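Local coordinates for Sn-glycerol-3-phosphate ABC transporter substrate-binding protein UspB (Mycobacterium tuberculosis, PDB 4MFI) that probably captures glycerophosphocholine outside the cytoplasmic membrane and delivers it to an ABC transporter for uptake, at residues Trp105-Asp118 with Ala137-Pro149. Sequence-based numbering, arbitrary orientation.
Sequences WFHFALSGVLTALD and ADYEFNGRHYAVP
Trp105, Phe106 and Ala109 of helix 104-110 lie against a beta hairpin, strands 140-141 and 144-145 joined by a type I' turn, while the loop 114-117, with Asp118 at the start of helix 118-124, runs beside the hairpin's second strand; aromatic packing and polar bonds thus join two nearby parts of an alpha/beta domain of this periplasmic-binding-protein fold. With CG between the backbone N and carbonyl carbon (chi1 81°), the Trp105 indole turns to the hairpin, and its large area meets Tyr139 over one face and Phe141 CB at its edge. The Tyr139 ring approaches edge-on in a T-shaped pair, Tyr139 CD1 3.6 Å from Trp105 CD1. The roles reverse one residue on: Phe106 turns its edge to the face of Phe141, and Phe106 CE1 stands over the Phe141 ring centre, 3.9 Å from Phe141 CG, the planes 80° apart. Ala109 is small enough to set its methyl over the Tyr146 ring, a CH-pi contact, while Ala116 CB reaches Tyr146 CE1 at 3.8 Å. Outside the pair, Phe387 adds further aromatic packing to Trp105 and Phe106. At the loop, Leu117 N donates to His145 O at 2.8 Å. Asp118 suits its place because a carboxylate can accept twice from one residue: OD1 takes the backbone N of His145 through its syn lone pair, and Asp118 OD2 receives His145 ND1 at 2.8 Å, close to the imidazole plane, with an N-H...O angle of 165°.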
ATOM      1  N   TRP A 105      -4.691  -0.294  11.256  1.00  6.05           N
ATOM      2  CA  TRP A 105      -5.604  -1.395  11.566  1.00  6.63           C
ATOM      3  C   TRP A 105      -5.061  -2.271  12.700  1.00  6.18           C
ATOM      4  O   TRP A 105      -5.815  -2.645  13.602  1.00  7.06           O
ATOM      5  CB  TRP A 105      -5.994  -2.216  10.323  1.00  5.95           C
ATOM      6  CG  TRP A 105      -4.984  -3.251   9.904  1.00  4.29           C
ATOM      7  CD1 TRP A 105      -4.081  -3.143   8.885  1.00  5.91           C
ATOM      8  CD2 TRP A 105      -4.791  -4.554  10.477  1.00  4.67           C
ATOM      9  NE1 TRP A 105      -3.335  -4.291   8.794  1.00  5.54           N
ATOM     10  CE2 TRP A 105      -3.748  -5.174   9.758  1.00  5.75           C
ATOM     11  CE3 TRP A 105      -5.397  -5.255  11.529  1.00  5.93           C
ATOM     12  CZ2 TRP A 105      -3.289  -6.457  10.060  1.00  5.98           C
ATOM     13  CZ3 TRP A 105      -4.942  -6.538  11.831  1.00  6.61           C
ATOM     14  CH2 TRP A 105      -3.897  -7.124  11.096  1.00  6.50           C
ATOM     15  N   PHE A 106      -3.759  -2.561  12.684  1.00  6.00           N
ATOM     16  CA  PHE A 106      -3.198  -3.436  13.716  1.00  5.42           C
ATOM     17  C   PHE A 106      -3.175  -2.733  15.065  1.00  6.21           C
ATOM     18  O   PHE A 106      -3.406  -3.361  16.097  1.00  7.21           O
ATOM     19  CB  PHE A 106      -1.798  -3.933  13.353  1.00  7.42           C
ATOM     20  CG  PHE A 106      -1.198  -4.855  14.387  1.00  7.62           C
ATOM     21  CD1 PHE A 106      -1.531  -6.201  14.409  1.00  9.73           C
ATOM     22  CD2 PHE A 106      -0.305  -4.374  15.337  1.00  8.85           C
ATOM     23  CE1 PHE A 106      -0.983  -7.056  15.359  1.00  9.67           C
ATOM     24  CE2 PHE A 106       0.240  -5.223  16.291  1.00 10.53           C
ATOM     25  CZ  PHE A 106      -0.099  -6.565  16.303  1.00 10.58           C
ATOM     26  N   HIS A 107      -2.881  -1.434  15.061  1.00  6.47           N
ATOM     27  CA  HIS A 107      -2.935  -0.657  16.291  1.00  6.30           C
ATOM     28  C   HIS A 107      -4.272  -0.854  17.001  1.00  7.56           C
ATOM     29  O   HIS A 107      -4.330  -1.116  18.209  1.00  8.54           O
ATOM     30  CB  HIS A 107      -2.718   0.821  16.001  1.00  7.28           C
ATOM     31  CG  HIS A 107      -3.012   1.696  17.168  1.00  7.41           C
ATOM     32  ND1 HIS A 107      -2.114   1.894  18.196  1.00  9.66           N
ATOM     33  CD2 HIS A 107      -4.124   2.400  17.494  1.00  8.21           C
ATOM     34  CE1 HIS A 107      -2.653   2.698  19.094  1.00 10.18           C
ATOM     35  NE2 HIS A 107      -3.874   3.015  18.695  1.00 10.39           N
ATOM     36  N   PHE A 108      -5.358  -0.751  16.246  1.00  7.60           N
ATOM     37  CA  PHE A 108      -6.677  -0.942  16.833  1.00  7.39           C
ATOM     38  C   PHE A 108      -7.018  -2.408  17.117  1.00  7.29           C
ATOM     39  O   PHE A 108      -7.627  -2.708  18.143  1.00  9.01           O
ATOM     40  CB  PHE A 108      -7.742  -0.271  15.966  1.00  6.94           C
ATOM     41  CG  PHE A 108      -7.659   1.226  15.983  1.00  6.78           C
ATOM     42  CD1 PHE A 108      -7.915   1.930  17.153  1.00  8.34           C
ATOM     43  CD2 PHE A 108      -7.304   1.935  14.843  1.00  7.81           C
ATOM     44  CE1 PHE A 108      -7.839   3.316  17.182  1.00  8.84           C
ATOM     45  CE2 PHE A 108      -7.220   3.326  14.865  1.00  8.45           C
ATOM     46  CZ  PHE A 108      -7.487   4.015  16.039  1.00  7.66           C
ATOM     47  N   ALA A 109      -6.632  -3.316  16.223  1.00  7.15           N
ATOM     48  CA  ALA A 109      -6.886  -4.739  16.445  1.00  8.10           C
ATOM     49  C   ALA A 109      -6.215  -5.222  17.729  1.00  8.78           C
ATOM     50  O   ALA A 109      -6.828  -5.932  18.532  1.00  9.97           O
ATOM     51  CB  ALA A 109      -6.412  -5.566  15.263  1.00  8.14           C
ATOM     52  N   LEU A 110      -4.958  -4.828  17.924  1.00  8.26           N
ATOM     53  CA  LEU A 110      -4.213  -5.230  19.115  1.00  9.12           C
ATOM     54  C   LEU A 110      -4.868  -4.711  20.391  1.00 11.05           C
ATOM     55  O   LEU A 110      -4.830  -5.372  21.437  1.00 13.51           O
ATOM     56  CB  LEU A 110      -2.769  -4.730  19.031  1.00 10.22           C
ATOM     57  CG  LEU A 110      -1.858  -5.113  20.198  1.00 10.64           C
ATOM     58  CD1 LEU A 110      -1.684  -6.613  20.250  1.00 14.16           C
ATOM     59  CD2 LEU A 110      -0.514  -4.427  20.072  1.00 12.85           C
ATOM     60  N   SER A 111      -5.483  -3.534  20.303  1.00 11.97           N
ATOM     61  CA  SER A 111      -6.136  -2.930  21.464  1.00 13.42           C
ATOM     62  C   SER A 111      -7.487  -3.570  21.795  1.00 14.42           C
ATOM     63  O   SER A 111      -8.094  -3.252  22.818  1.00 16.98           O
ATOM     64  CB  SER A 111      -6.293  -1.415  21.280  1.00 16.18           C
ATOM     65  OG  SER A 111      -7.273  -1.098  20.313  1.00 19.80           O
ATOM     66  N   GLY A 112      -7.952  -4.468  20.929  1.00 12.66           N
ATOM     67  CA  GLY A 112      -9.169  -5.220  21.181  1.00 13.70           C
ATOM     68  C   GLY A 112     -10.445  -4.532  20.733  1.00 12.93           C
ATOM     69  O   GLY A 112     -11.543  -4.968  21.089  1.00 15.39           O
ATOM     70  N   VAL A 113     -10.316  -3.470  19.940  1.00  9.99           N
ATOM     71  CA  VAL A 113     -11.490  -2.688  19.544  1.00 10.07           C
ATOM     72  C   VAL A 113     -12.043  -2.998  18.148  1.00  9.87           C
ATOM     73  O   VAL A 113     -12.982  -2.339  17.701  1.00 10.77           O
ATOM     74  CB  VAL A 113     -11.253  -1.162  19.683  1.00 10.33           C
ATOM     75  CG1 VAL A 113     -10.800  -0.819  21.096  1.00 11.22           C
ATOM     76  CG2 VAL A 113     -10.238  -0.672  18.644  1.00 10.83           C
ATOM     77  N   LEU A 114     -11.467  -3.988  17.464  1.00  8.67           N
ATOM     78  CA  LEU A 114     -11.984  -4.434  16.171  1.00  8.28           C
ATOM     79  C   LEU A 114     -12.523  -5.863  16.226  1.00 10.13           C
ATOM     80  O   LEU A 114     -12.027  -6.705  16.976  1.00 14.42           O
ATOM     81  CB  LEU A 114     -10.906  -4.356  15.094  1.00  8.60           C
ATOM     82  CG  LEU A 114     -10.273  -2.998  14.802  1.00  7.49           C
ATOM     83  CD1 LEU A 114      -9.279  -3.158  13.657  1.00  8.92           C
ATOM     84  CD2 LEU A 114     -11.319  -1.950  14.473  1.00  9.21           C
ATOM     85  N   THR A 115     -13.521  -6.141  15.397  1.00  9.90           N
ATOM     86  CA  THR A 115     -14.093  -7.479  15.303  1.00 10.54           C
ATOM     87  C   THR A 115     -13.230  -8.380  14.428  1.00 10.04           C
ATOM     88  O   THR A 115     -12.885  -8.006  13.305  1.00 10.59           O
ATOM     89  CB  THR A 115     -15.499  -7.413  14.672  1.00 12.93           C
ATOM     90  OG1 THR A 115     -16.322  -6.517  15.429  1.00 13.96           O
ATOM     91  CG2 THR A 115     -16.153  -8.789  14.635  1.00 13.62           C
ATOM     92  N   ALA A 116     -12.875  -9.558  14.936  1.00 10.67           N
ATOM     93  CA  ALA A 116     -12.286 -10.596  14.095  1.00  9.95           C
ATOM     94  C   ALA A 116     -13.396 -11.117  13.185  1.00 11.08           C
ATOM     95  O   ALA A 116     -14.461 -11.522  13.662  1.00 12.47           O
ATOM     96  CB  ALA A 116     -11.705 -11.721  14.946  1.00 10.97           C
ATOM     97  N   LEU A 117     -13.147 -11.099  11.879  1.00 11.56           N
ATOM     98  CA  LEU A 117     -14.215 -11.235  10.884  1.00  9.88           C
ATOM     99  C   LEU A 117     -14.509 -12.649  10.396  1.00 10.49           C
ATOM    100  O   LEU A 117     -15.500 -12.860   9.696  1.00 11.50           O
ATOM    101  CB  LEU A 117     -13.903 -10.367   9.661  1.00  9.33           C
ATOM    102  CG  LEU A 117     -13.804  -8.866   9.918  1.00  9.17           C
ATOM    103  CD1 LEU A 117     -13.423  -8.120   8.651  1.00 11.46           C
ATOM    104  CD2 LEU A 117     -15.119  -8.345  10.476  1.00 11.87           C
ATOM    105  N   ASP A 118     -13.668 -13.613  10.748  1.00 11.07           N
ATOM    106  CA  ASP A 118     -13.743 -14.930  10.112  1.00 11.48           C
ATOM    107  C   ASP A 118     -15.067 -15.670  10.293  1.00 13.87           C
ATOM    108  O   ASP A 118     -15.594 -16.249   9.336  1.00 13.76           O
ATOM    109  CB  ASP A 118     -12.577 -15.793  10.575  1.00 13.12           C
ATOM    110  CG  ASP A 118     -11.254 -15.103  10.368  1.00 15.81           C
ATOM    111  OD1 ASP A 118     -10.913 -14.236  11.201  1.00 15.63           O
ATOM    112  OD2 ASP A 118     -10.574 -15.393   9.356  1.00 18.27           O
ATOM    113  N   ALA A 137      -4.743 -11.207   3.041  1.00  6.72           N
ATOM    114  CA  ALA A 137      -3.731 -11.625   4.019  1.00  6.42           C
ATOM    115  C   ALA A 137      -3.119 -10.443   4.764  1.00  6.50           C
ATOM    116  O   ALA A 137      -2.598 -10.605   5.870  1.00  7.66           O
ATOM    117  CB  ALA A 137      -2.638 -12.439   3.343  1.00  7.89           C
ATOM    118  N   ASP A 138      -3.176  -9.257   4.157  1.00  6.45           N
ATOM    119  CA  ASP A 138      -2.684  -8.032   4.790  1.00  5.54           C
ATOM    120  C   ASP A 138      -3.321  -7.781   6.154  1.00  5.73           C
ATOM    121  O   ASP A 138      -2.723  -7.107   7.001  1.00  8.20           O
ATOM    122  CB  ASP A 138      -2.986  -6.813   3.913  1.00  6.69           C
ATOM    123  CG  ASP A 138      -2.091  -6.714   2.696  1.00  8.49           C
ATOM    124  OD1 ASP A 138      -0.911  -7.132   2.748  1.00 10.14           O
ATOM    125  OD2 ASP A 138      -2.572  -6.184   1.677  1.00  8.80           O
ATOM    126  N   TYR A 139      -4.536  -8.299   6.363  1.00  5.98           N
ATOM    127  CA  TYR A 139      -5.276  -8.031   7.603  1.00  6.16           C
ATOM    128  C   TYR A 139      -5.355  -9.228   8.526  1.00  6.52           C
ATOM    129  O   TYR A 139      -6.170  -9.258   9.452  1.00  6.82           O
ATOM    130  CB  TYR A 139      -6.687  -7.507   7.299  1.00  7.32           C
ATOM    131  CG  TYR A 139      -6.656  -6.359   6.323  1.00  6.21           C
ATOM    132  CD1 TYR A 139      -6.197  -5.102   6.708  1.00  6.40           C
ATOM    133  CD2 TYR A 139      -7.059  -6.535   5.005  1.00  6.55           C
ATOM    134  CE1 TYR A 139      -6.148  -4.052   5.801  1.00  6.85           C
ATOM    135  CE2 TYR A 139      -7.020  -5.496   4.102  1.00  5.48           C
ATOM    136  CZ  TYR A 139      -6.565  -4.258   4.499  1.00  5.51           C
ATOM    137  OH  TYR A 139      -6.526  -3.230   3.580  1.00  6.27           O
ATOM    138  N   GLU A 140      -4.515 -10.223   8.264  1.00  7.36           N
ATOM    139  CA  GLU A 140      -4.504 -11.439   9.059  1.00 10.45           C
ATOM    140  C   GLU A 140      -3.473 -11.335  10.169  1.00 12.82           C
ATOM    141  O   GLU A 140      -2.343 -10.880   9.958  1.00 14.87           O
ATOM    142  CB  GLU A 140      -4.218 -12.658   8.173  1.00 12.95           C
ATOM    143  CG  GLU A 140      -4.275 -13.989   8.906  1.00 16.66           C
ATOM    144  CD  GLU A 140      -2.895 -14.547   9.224  1.00 24.59           C
ATOM    145  OE1 GLU A 140      -2.754 -15.274  10.231  1.00 27.44           O
ATOM    146  OE2 GLU A 140      -1.947 -14.264   8.459  1.00 29.79           O
ATOM    147  N   PHE A 141      -3.879 -11.724  11.365  1.00 12.49           N
ATOM    148  CA  PHE A 141      -2.939 -11.873  12.453  1.00 15.40           C
ATOM    149  C   PHE A 141      -3.367 -13.023  13.335  1.00 17.27           C
ATOM    150  O   PHE A 141      -4.519 -13.074  13.790  1.00 17.77           O
ATOM    151  CB  PHE A 141      -2.827 -10.602  13.274  1.00 17.87           C
ATOM    152  CG  PHE A 141      -1.807 -10.697  14.361  1.00 18.94           C
ATOM    153  CD1 PHE A 141      -0.457 -10.784  14.050  1.00 19.40           C
ATOM    154  CD2 PHE A 141      -2.192 -10.727  15.686  1.00 20.24           C
ATOM    155  CE1 PHE A 141       0.493 -10.889  15.049  1.00 20.35           C
ATOM    156  CE2 PHE A 141      -1.252 -10.828  16.695  1.00 21.88           C
ATOM    157  CZ  PHE A 141       0.095 -10.911  16.377  1.00 22.46           C
ATOM    158  N   ASN A 142      -2.437 -13.946  13.572  1.00 21.16           N
ATOM    159  CA  ASN A 142      -2.714 -15.133  14.375  1.00 24.86           C
ATOM    160  C   ASN A 142      -3.916 -15.922  13.852  1.00 23.46           C
ATOM    161  O   ASN A 142      -4.679 -16.491  14.634  1.00 26.87           O
ATOM    162  CB  ASN A 142      -2.953 -14.752  15.843  1.00 32.55           C
ATOM    163  CG  ASN A 142      -1.666 -14.455  16.601  1.00 38.08           C
ATOM    164  OD1 ASN A 142      -0.574 -14.408  16.024  1.00 38.92           O
ATOM    165  ND2 ASN A 142      -1.794 -14.246  17.909  1.00 39.31           N
ATOM    166  N   GLY A 143      -4.096 -15.932  12.533  1.00 21.25           N
ATOM    167  CA  GLY A 143      -5.148 -16.722  11.917  1.00 20.05           C
ATOM    168  C   GLY A 143      -6.510 -16.055  11.870  1.00 18.50           C
ATOM    169  O   GLY A 143      -7.492 -16.682  11.471  1.00 23.14           O
ATOM    170  N   ARG A 144      -6.574 -14.788  12.271  1.00 14.20           N
ATOM    171  CA  ARG A 144      -7.827 -14.045  12.255  1.00 12.71           C
ATOM    172  C   ARG A 144      -7.696 -12.807  11.392  1.00  9.91           C
ATOM    173  O   ARG A 144      -6.637 -12.174  11.365  1.00 11.84           O
ATOM    174  CB  ARG A 144      -8.215 -13.636  13.674  1.00 15.32           C
ATOM    175  CG  ARG A 144      -8.302 -14.821  14.619  1.00 18.73           C
ATOM    176  CD  ARG A 144      -8.835 -14.433  15.979  1.00 24.19           C
ATOM    177  NE  ARG A 144      -8.987 -15.613  16.825  1.00 31.97           N
ATOM    178  CZ  ARG A 144      -8.021 -16.122  17.583  1.00 38.30           C
ATOM    179  NH1 ARG A 144      -6.825 -15.545  17.619  1.00 40.63           N
ATOM    180  NH2 ARG A 144      -8.254 -17.205  18.315  1.00 38.21           N
ATOM    181  N   HIS A 145      -8.775 -12.455  10.692  1.00  9.31           N
ATOM    182  CA  HIS A 145      -8.775 -11.284   9.812  1.00  8.44           C
ATOM    183  C   HIS A 145      -9.548 -10.146  10.453  1.00  8.02           C
ATOM    184  O   HIS A 145     -10.624 -10.360  11.005  1.00  9.75           O
ATOM    185  CB  HIS A 145      -9.397 -11.611   8.451  1.00  9.06           C
ATOM    186  CG  HIS A 145      -8.603 -12.580   7.633  1.00  9.65           C
ATOM    187  ND1 HIS A 145      -8.681 -13.943   7.814  1.00 12.26           N
ATOM    188  CD2 HIS A 145      -7.720 -12.384   6.624  1.00 11.02           C
ATOM    189  CE1 HIS A 145      -7.879 -14.546   6.954  1.00 12.67           C
ATOM    190  NE2 HIS A 145      -7.286 -13.622   6.219  1.00 13.14           N
ATOM    191  N   TYR A 146      -9.010  -8.932  10.360  1.00  7.14           N
ATOM    192  CA  TYR A 146      -9.608  -7.777  11.026  1.00  6.78           C
ATOM    193  C   TYR A 146     -10.103  -6.676  10.096  1.00  6.89           C
ATOM    194  O   TYR A 146     -10.639  -5.678  10.558  1.00  8.28           O
ATOM    195  CB  TYR A 146      -8.639  -7.204  12.066  1.00  7.62           C
ATOM    196  CG  TYR A 146      -8.427  -8.148  13.219  1.00  8.02           C
ATOM    197  CD1 TYR A 146      -9.267  -8.120  14.327  1.00 10.89           C
ATOM    198  CD2 TYR A 146      -7.420  -9.110  13.179  1.00  9.55           C
ATOM    199  CE1 TYR A 146      -9.087  -9.001  15.381  1.00 12.33           C
ATOM    200  CE2 TYR A 146      -7.236  -9.995  14.225  1.00 12.25           C
ATOM    201  CZ  TYR A 146      -8.068  -9.935  15.326  1.00 13.55           C
ATOM    202  OH  TYR A 146      -7.885 -10.816  16.373  1.00 16.58           O
ATOM    203  N   ALA A 147      -9.925  -6.855   8.792  1.00  6.70           N
ATOM    204  CA  ALA A 147     -10.464  -5.919   7.816  1.00  5.65           C
ATOM    205  C   ALA A 147     -10.559  -6.588   6.457  1.00  6.11           C
ATOM    206  O   ALA A 147     -10.079  -7.707   6.277  1.00  7.12           O
ATOM    207  CB  ALA A 147      -9.600  -4.655   7.731  1.00  6.99           C
ATOM    208  N   VAL A 148     -11.189  -5.894   5.513  1.00  6.45           N
ATOM    209  CA  VAL A 148     -11.332  -6.347   4.132  1.00  6.14           C
ATOM    210  C   VAL A 148     -10.704  -5.264   3.242  1.00  5.90           C
ATOM    211  O   VAL A 148     -10.953  -4.080   3.451  1.00  5.88           O
ATOM    212  CB  VAL A 148     -12.833  -6.537   3.789  1.00  6.76           C
ATOM    213  CG1 VAL A 148     -13.042  -6.848   2.309  1.00  8.37           C
ATOM    214  CG2 VAL A 148     -13.452  -7.627   4.658  1.00  8.29           C
ATOM    215  N   PRO A 149      -9.884  -5.656   2.250  1.00  5.80           N
ATOM    216  CA  PRO A 149      -9.232  -4.641   1.410  1.00  5.22           C
ATOM    217  C   PRO A 149     -10.240  -3.791   0.638  1.00  6.30           C
ATOM    218  O   PRO A 149     -11.256  -4.318   0.173  1.00  7.58           O
ATOM    219  CB  PRO A 149      -8.399  -5.477   0.433  1.00  6.18           C
ATOM    220  CG  PRO A 149      -9.106  -6.809   0.381  1.00  6.62           C
ATOM    221  CD  PRO A 149      -9.575  -7.024   1.800  1.00  5.99           C
TER
HETATM  222  O   HOH W   1     -12.938  -5.550  11.961  1.00  9.59           O